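Local coordinates for protein type C neurotoxin (Clostridium botulinum, PDB 3PME) that forms the receptor-binding domain of a C/D mosaic botulinum neurotoxin and probably anchors the toxin to nerve-cell membranes through gangliosides or phosphatidylethanolamine, at residues E393-L396 against L397-S400; I212-E215 against G216-R220. All blocks are in the same frame, centred on the assembly; numbering follows the deposited sequence.

Contact 1. Residues E393-L396 against L397-S400; sequences ETKL and LSTS. With GOL (glycerol), chain D.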
# COMPACT_ATOMS: atom_id res chain seq x y z
N GLU A 393 16.03 9.93 -19.50
CA GLU A 393 15.00 10.96 -19.36
C GLU A 393 13.66 10.50 -19.95
O GLU A 393 12.59 10.73 -19.35
CB GLU A 393 15.45 12.27 -20.01
CG GLU A 393 16.76 12.85 -19.43
CD GLU A 393 18.03 12.16 -19.93
OE1 GLU A 393 17.97 11.39 -20.91
OE2 GLU A 393 19.11 12.41 -19.34
N THR A 394 13.71 9.85 -21.10
CA THR A 394 12.49 9.44 -21.80
C THR A 394 11.85 8.19 -21.21
O THR A 394 10.78 7.77 -21.65
CB THR A 394 12.74 9.20 -23.29
OG1 THR A 394 13.77 8.22 -23.45
CG2 THR A 394 13.17 10.48 -23.97
N LYS A 395 12.51 7.59 -20.22
CA LYS A 395 12.00 6.37 -19.60
C LYS A 395 11.41 6.60 -18.22
O LYS A 395 10.96 5.65 -17.57
CB LYS A 395 13.12 5.33 -19.50
CG LYS A 395 13.49 4.67 -20.81
CD LYS A 395 12.37 3.76 -21.31
CE LYS A 395 12.80 2.95 -22.53
NZ LYS A 395 11.66 2.15 -23.07
N LEU A 396 11.40 7.86 -17.78
CA LEU A 396 10.94 8.21 -16.43
C LEU A 396 9.47 7.92 -16.17
O LEU A 396 9.05 7.83 -15.02
CB LEU A 396 11.28 9.67 -16.10
CG LEU A 396 12.75 9.93 -15.75
CD1 LEU A 396 13.02 11.42 -15.61
CD2 LEU A 396 13.11 9.20 -14.46
N LEU A 397 8.67 7.80 -17.23
CA LEU A 397 7.27 7.45 -17.09
C LEU A 397 6.99 6.02 -17.56
O LEU A 397 5.84 5.59 -17.59
CB LEU A 397 6.38 8.43 -17.87
CG LEU A 397 6.43 9.88 -17.40
CD1 LEU A 397 5.78 10.79 -18.44
CD2 LEU A 397 5.74 10.02 -16.06
N SER A 398 8.05 5.29 -17.91
CA SER A 398 7.91 3.92 -18.39
C SER A 398 7.74 2.96 -17.23
O SER A 398 8.51 3.03 -16.27
CB SER A 398 9.17 3.51 -19.17
OG SER A 398 9.14 2.12 -19.49
N THR A 399 6.77 2.06 -17.31
CA THR A 399 6.57 1.10 -16.22
C THR A 399 7.77 0.15 -16.11
O THR A 399 7.99 -0.44 -15.06
CB THR A 399 5.27 0.29 -16.34
OG1 THR A 399 5.24 -0.41 -17.59
CG2 THR A 399 4.06 1.21 -16.24
N SER A 400 8.56 0.03 -17.17
CA SER A 400 9.78 -0.75 -17.11
C SER A 400 10.78 -0.21 -16.07
O SER A 400 11.71 -0.92 -15.68
CB SER A 400 10.45 -0.87 -18.48
OG SER A 400 11.08 0.34 -18.86
C1 GOL D . 5.70 2.65 -21.83
O1 GOL D . 5.65 1.80 -20.70
C2 GOL D . 7.08 2.62 -22.46
O2 GOL D . 7.84 1.57 -21.91
C3 GOL D . 7.80 3.94 -22.21
O3 GOL D . 9.15 3.83 -22.62
O HOH W 1 8.68 7.60 -20.17
O HOH W 2 12.32 -0.10 -21.26
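K395 and S398 close a type I beta turn with L396 and L397 at its corners: S398 N donates to K395 O at 3.0 Å, reaching the oxygen from well above the carbonyl plane. A water bridges T394 and L397, donating a hydrogen bond to T394 O at 2.6 Å and accepting one from L397 N. The side chains of K395 and S398 meet on one side of the turn, where K395 CD lies 3.9 Å from S398 CB. The lysine chain folds at chi2 (-69°) and then runs out straight, and its NZ reaches S400 only through a second water: NZ donates to this water over 3.0 Å, and the water also bonds S400 OG at 2.7 Å. S398 OG, set anti to its own nitrogen (chi1 172°), is hydrogen-bonded to S400 OG at 2.7 Å. A glycerol, probably from the crystallisation liquor, bridges K395 and S398: its O3 accepts from K395 NZ at 3.1 Å and its O2 bonds S398 OG at 2.8 Å. L396 and K395 also touch M367 of strand 366-373, and Q357 NE2 bonds L396 O. The whole is a surface beta turn linking two short 3-10 segments, in the loop between strands 383-389 and 403-406 of the C-terminal trefoil-type domain.

Contact 2. Residues I212-E215 against G216-R220; sequences IVYE and GQILR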
# COMPACT_ATOMS: atom_id res chain seq x y z
N ILE A 212 -5.79 16.63 -0.58
CA ILE A 212 -4.85 17.12 0.42
C ILE A 212 -4.75 16.13 1.58
O ILE A 212 -3.65 15.82 2.04
CB ILE A 212 -5.26 18.52 0.92
CG1 ILE A 212 -5.06 19.53 -0.21
CG2 ILE A 212 -4.42 18.92 2.12
CD1 ILE A 212 -5.58 20.91 0.11
N VAL A 213 -5.89 15.62 2.04
CA VAL A 213 -5.89 14.59 3.08
C VAL A 213 -5.13 13.34 2.61
O VAL A 213 -4.25 12.84 3.30
CB VAL A 213 -7.32 14.23 3.53
CG1 VAL A 213 -7.28 13.15 4.63
CG2 VAL A 213 -8.05 15.46 4.04
N TYR A 214 -5.46 12.86 1.42
CA TYR A 214 -4.79 11.71 0.82
C TYR A 214 -3.27 11.87 0.76
O TYR A 214 -2.53 11.00 1.24
CB TYR A 214 -5.35 11.48 -0.59
CG TYR A 214 -4.71 10.39 -1.42
CD1 TYR A 214 -4.60 9.08 -0.95
CD2 TYR A 214 -4.27 10.66 -2.71
CE1 TYR A 214 -4.04 8.07 -1.75
CE2 TYR A 214 -3.71 9.68 -3.51
CZ TYR A 214 -3.59 8.39 -3.03
OH TYR A 214 -3.04 7.42 -3.84
N GLU A 215 -2.80 12.97 0.19
CA GLU A 215 -1.36 13.13 0.03
C GLU A 215 -0.63 13.33 1.36
O GLU A 215 0.52 12.91 1.54
CB GLU A 215 -1.04 14.26 -0.95
CG GLU A 215 -1.59 13.98 -2.34
CD GLU A 215 -0.66 14.43 -3.44
OE1 GLU A 215 0.53 14.69 -3.15
OE2 GLU A 215 -1.11 14.51 -4.60
N GLY A 216 -1.31 13.96 2.31
CA GLY A 216 -0.76 14.13 3.64
C GLY A 216 -0.53 12.77 4.27
O GLY A 216 0.54 12.48 4.80
N GLN A 217 -1.53 11.91 4.15
CA GLN A 217 -1.55 10.66 4.90
C GLN A 217 -0.84 9.50 4.21
O GLN A 217 -0.60 8.47 4.83
CB GLN A 217 -2.98 10.28 5.25
CG GLN A 217 -3.65 11.27 6.21
CD GLN A 217 -5.09 10.90 6.50
OE1 GLN A 217 -5.64 10.01 5.87
NE2 GLN A 217 -5.69 11.58 7.46
N ILE A 218 -0.51 9.67 2.93
CA ILE A 218 0.21 8.59 2.24
C ILE A 218 1.68 8.55 2.66
O ILE A 218 2.35 7.54 2.45
CB ILE A 218 0.08 8.67 0.71
CG1 ILE A 218 0.34 7.30 0.09
CG2 ILE A 218 1.00 9.74 0.15
CD1 ILE A 218 -0.09 7.17 -1.38
N LEU A 219 2.16 9.63 3.27
CA LEU A 219 3.56 9.77 3.69
C LEU A 219 4.50 9.68 2.50
O LEU A 219 5.18 8.67 2.29
CB LEU A 219 3.94 8.73 4.75
CG LEU A 219 3.05 8.61 5.99
CD1 LEU A 219 3.71 7.67 6.98
CD2 LEU A 219 2.81 9.97 6.63
N ARG A 220 4.53 10.75 1.72
CA ARG A 220 5.31 10.78 0.51
C ARG A 220 6.81 10.65 0.78
O ARG A 220 7.56 10.35 -0.14
CB ARG A 220 5.03 12.05 -0.29
CG ARG A 220 3.61 12.14 -0.83
CD ARG A 220 3.59 12.56 -2.28
NE ARG A 220 2.23 12.61 -2.82
CZ ARG A 220 1.68 11.65 -3.55
NH1 ARG A 220 2.36 10.56 -3.86
NH2 ARG A 220 0.43 11.79 -3.99
O HOH W 3 2.83 13.01 2.79
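The last turns of helix 207-218, and the loop into which it unwinds, bring E215 and R220 together in a salt bridge. R220 NE donates to E215 OE1 over 2.7 Å with an N-H...O angle of 150°. The carboxylate stands almost upright to the guanidinium, their planes 79° apart: OE1 lies near the guanidinium plane at its edge, whereas NE meets OE1 from above the carboxylate plane. Bends at chi2 in both chains bring the two groups together. I218 CG2 sits over the centre of one guanidinium face, 4.2 Å above it, placing an apolar cover on the ion pair. A water joins the same residues through their backbones, donating to E215 O and accepting from R220 N, which bridges the chain where L219, with positive phi, has left the helix. Further back the helical bonds are regular, with G216 N on I212 O and Q217 N on V213 O, but I218 N reaches Y214 O only weakly. Along the helix flank, I218 CD1 lies 3.8 Å from Y214 OH, while the Y214 ring meets W74. V213 CG1 runs beside the Q217 amide, 3.6 Å from NE2; both residues touch F142 of strand 141-148, and Q217 OE1 accepts from W74 NE1. These contacts seat the helix against the N-terminal, concanavalin-like sheet. Beside that sheet, the salt bridge and the water span the helix C-terminus, where helix 207-218 gives way to a loop that starts with a residue of positive phi.

Overall arrangement
Contact 2 comes first along the chain, and contact 1 lies far beyond it, near the last strand; their centres are about 24 Å apart and their nearest atoms about 13 Å, without touching. The centre of contact 2 is about 13 Å from that of the chain, where helix 207-218 lies on the concanavalin-like sheet while R220 O, just beyond it, is bonded by N347 of the trefoil-type half. Contact 1 is centred farther out, at about 22 Å, on the surface of the trefoil-type half. Both are local, and each has a water bridging backbone atoms, one in a beta turn and one at a helix end. A salt bridge joins contact 2; contact 1 has a turn bond and a hydroxyl pair, with an adventitious glycerol on it.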